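Local atomic coordinates of cell wall surface anchor protein (Streptococcus agalactiae, PDB entry 4Z1P), a protein that probably acts as a cell-wall-anchored adhesin of the antigen I/II family, mediating attachment of the streptococcus to its binding partners. Residues D203-K208 against I302-I307. Sequence-based numbering, arbitrary orientation.
Sequences DEVTYK and IVVKRI
Val205 pairs with Val304 and Tyr207 with Ile302 as antiparallel hydrogen-bonded pairs, where strands 204-210 and 298-306 are the two inner strands of a four-stranded sheet. This is one of the two sheets of a beta-sandwich domain that matches the antigen I/II C-terminal family. Each pair contributes two backbone bonds, and a fifth, from Arg306 N to Asp203 O (2.8 Å), extends the pairing past the start of strand 204-210 and is almost straight at 178°. CA-H groups of residues in the non-hydrogen-bonded pairs point at carbonyls next to their partners, as Glu204 CA does at Val304 O (3.1 Å).

On the buried face, Val205 CG2 meets Val304 CG2 at 3.6 Å. Val304 CG2 also lies 3.8 Å from Tyr207 CE2, while Val185 of the edge strand 182-186 and Val312 of strand 311-320 close further round the tyrosine.

The Glu204, Thr206, Val303 and Lys305 side chains occupy the other face, with Thr206 OG1 resting 3.7 Å from Val303 CB. A water donates to Glu204 OE1 and accepts a weak bond from Lys305 NZ.

The polar ends of Tyr207 and Arg306 meet at Asp236 of strand 236-245, which hydrogen-bonds Tyr207 OH and forms a salt bridge with Arg306. Bends at chi2 (51°) and chi3 (45°) bring Arg306 NH2 to 3.6 Å from Tyr207 OH, a contact and not a hydrogen bond, with the hydroxyl at the guanidinium edge.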
loop_
_atom_site.group_PDB
_atom_site.type_symbol
_atom_site.label_atom_id
_atom_site.label_comp_id
_atom_site.label_asym_id
_atom_site.label_seq_id
_atom_site.Cartn_x
_atom_site.Cartn_y
_atom_site.Cartn_z
ATOM N N ASP A 203 -6.830 43.707 -0.509
ATOM C CA ASP A 203 -7.827 42.767 0.053
ATOM C C ASP A 203 -7.077 41.510 0.493
ATOM O O ASP A 203 -5.925 41.219 0.005
ATOM C CB ASP A 203 -8.941 42.411 -0.934
ATOM C CG ASP A 203 -9.940 43.543 -1.122
ATOM O OD1 ASP A 203 -9.702 44.699 -0.664
ATOM O OD2 ASP A 203 -10.993 43.248 -1.703
ATOM N N GLU A 204 -7.670 40.879 1.500
ATOM C CA GLU A 204 -7.264 39.546 1.918
ATOM C C GLU A 204 -7.967 38.507 1.031
ATOM O O GLU A 204 -9.111 38.687 0.659
ATOM C CB GLU A 204 -7.609 39.313 3.386
ATOM C CG GLU A 204 -6.841 40.314 4.257
ATOM C CD GLU A 204 -7.058 40.185 5.721
ATOM O OE1 GLU A 204 -6.664 41.157 6.407
ATOM O OE2 GLU A 204 -7.565 39.142 6.180
ATOM N N VAL A 205 -7.286 37.388 0.805
ATOM C CA VAL A 205 -7.925 36.225 0.205
ATOM C C VAL A 205 -7.407 35.022 0.989
ATOM O O VAL A 205 -6.271 35.046 1.560
ATOM C CB VAL A 205 -7.594 36.039 -1.337
ATOM C CG1 VAL A 205 -7.861 37.302 -2.127
ATOM C CG2 VAL A 205 -6.174 35.559 -1.605
ATOM N N THR A 206 -8.207 33.977 0.955
ATOM C CA THR A 206 -7.873 32.753 1.682
ATOM C C THR A 206 -7.668 31.589 0.711
ATOM O O THR A 206 -8.571 31.259 -0.031
ATOM C CB THR A 206 -9.024 32.412 2.612
ATOM O OG1 THR A 206 -9.131 33.456 3.592
ATOM C CG2 THR A 206 -8.799 31.059 3.393
ATOM N N TYR A 207 -6.502 30.958 0.755
ATOM C CA TYR A 207 -6.329 29.674 0.083
ATOM C C TYR A 207 -6.842 28.531 0.939
ATOM O O TYR A 207 -6.511 28.402 2.124
ATOM C CB TYR A 207 -4.867 29.487 -0.280
ATOM C CG TYR A 207 -4.406 30.576 -1.235
ATOM C CD1 TYR A 207 -5.007 30.734 -2.465
ATOM C CD2 TYR A 207 -3.353 31.425 -0.888
ATOM C CE1 TYR A 207 -4.600 31.716 -3.354
ATOM C CE2 TYR A 207 -2.928 32.443 -1.745
ATOM C CZ TYR A 207 -3.573 32.609 -2.955
ATOM O OH TYR A 207 -3.148 33.576 -3.742
ATOM N N LYS A 208 -7.676 27.689 0.331
ATOM C CA LYS A 208 -8.149 26.496 0.983
ATOM C C LYS A 208 -7.420 25.256 0.380
ATOM O O LYS A 208 -7.523 25.011 -0.820
ATOM C CB LYS A 208 -9.647 26.351 0.790
ATOM C CG LYS A 208 -10.186 25.086 1.447
ATOM C CD LYS A 208 -11.666 24.925 1.192
ATOM C CE LYS A 208 -12.184 23.718 1.954
ATOM N NZ LYS A 208 -13.502 23.290 1.413
ATOM N N ILE A 302 -5.119 29.227 4.399
ATOM C CA ILE A 302 -4.012 30.160 4.434
ATOM C C ILE A 302 -4.480 31.562 4.041
ATOM O O ILE A 302 -4.930 31.784 2.940
ATOM C CB ILE A 302 -2.904 29.725 3.487
ATOM C CG1 ILE A 302 -2.367 28.395 3.875
ATOM C CG2 ILE A 302 -1.766 30.711 3.504
ATOM C CD1 ILE A 302 -1.644 27.718 2.719
ATOM N N VAL A 303 -4.392 32.515 4.956
ATOM C CA VAL A 303 -4.931 33.816 4.599
ATOM C C VAL A 303 -3.764 34.742 4.292
ATOM O O VAL A 303 -2.725 34.721 4.950
ATOM C CB VAL A 303 -6.084 34.305 5.543
ATOM C CG1 VAL A 303 -6.416 33.349 6.681
ATOM C CG2 VAL A 303 -6.031 35.767 5.872
ATOM N N VAL A 304 -3.922 35.478 3.208
ATOM C CA VAL A 304 -2.862 36.311 2.717
ATOM C C VAL A 304 -3.493 37.663 2.347
ATOM O O VAL A 304 -4.709 37.772 2.184
ATOM C CB VAL A 304 -2.134 35.725 1.461
ATOM C CG1 VAL A 304 -1.550 34.363 1.769
ATOM C CG2 VAL A 304 -3.027 35.712 0.236
ATOM N N LYS A 305 -2.636 38.663 2.170
ATOM C CA LYS A 305 -3.107 39.972 1.737
ATOM C C LYS A 305 -2.426 40.247 0.411
ATOM O O LYS A 305 -1.229 40.025 0.300
ATOM C CB LYS A 305 -2.700 41.033 2.788
ATOM C CG LYS A 305 -3.443 42.360 2.596
ATOM C CD LYS A 305 -2.903 43.442 3.514
ATOM C CE LYS A 305 -3.924 44.515 3.757
ATOM N NZ LYS A 305 -3.439 45.159 4.975
ATOM N N ARG A 306 -3.194 40.777 -0.553
ATOM C CA ARG A 306 -2.738 41.119 -1.872
ATOM C C ARG A 306 -2.021 42.455 -1.805
ATOM O O ARG A 306 -2.619 43.495 -1.578
ATOM C CB ARG A 306 -3.932 41.149 -2.859
ATOM C CG ARG A 306 -3.609 41.409 -4.357
ATOM C CD ARG A 306 -2.499 40.503 -4.940
ATOM N NE ARG A 306 -2.706 39.109 -4.523
ATOM C CZ ARG A 306 -3.669 38.316 -5.008
ATOM N NH1 ARG A 306 -4.448 38.773 -5.964
ATOM N NH2 ARG A 306 -3.836 37.063 -4.537
ATOM N N ILE A 307 -0.729 42.424 -2.018
ATOM C CA ILE A 307 0.057 43.634 -1.883
ATOM C C ILE A 307 0.787 44.012 -3.149
ATOM O O ILE A 307 1.645 44.881 -3.115
ATOM C CB ILE A 307 1.066 43.539 -0.734
ATOM C CG1 ILE A 307 1.933 42.270 -0.886
ATOM C CG2 ILE A 307 0.321 43.642 0.575
ATOM C CD1 ILE A 307 3.022 42.207 0.157
HETATM O O HOH W 1 -6.280 43.729 5.973
#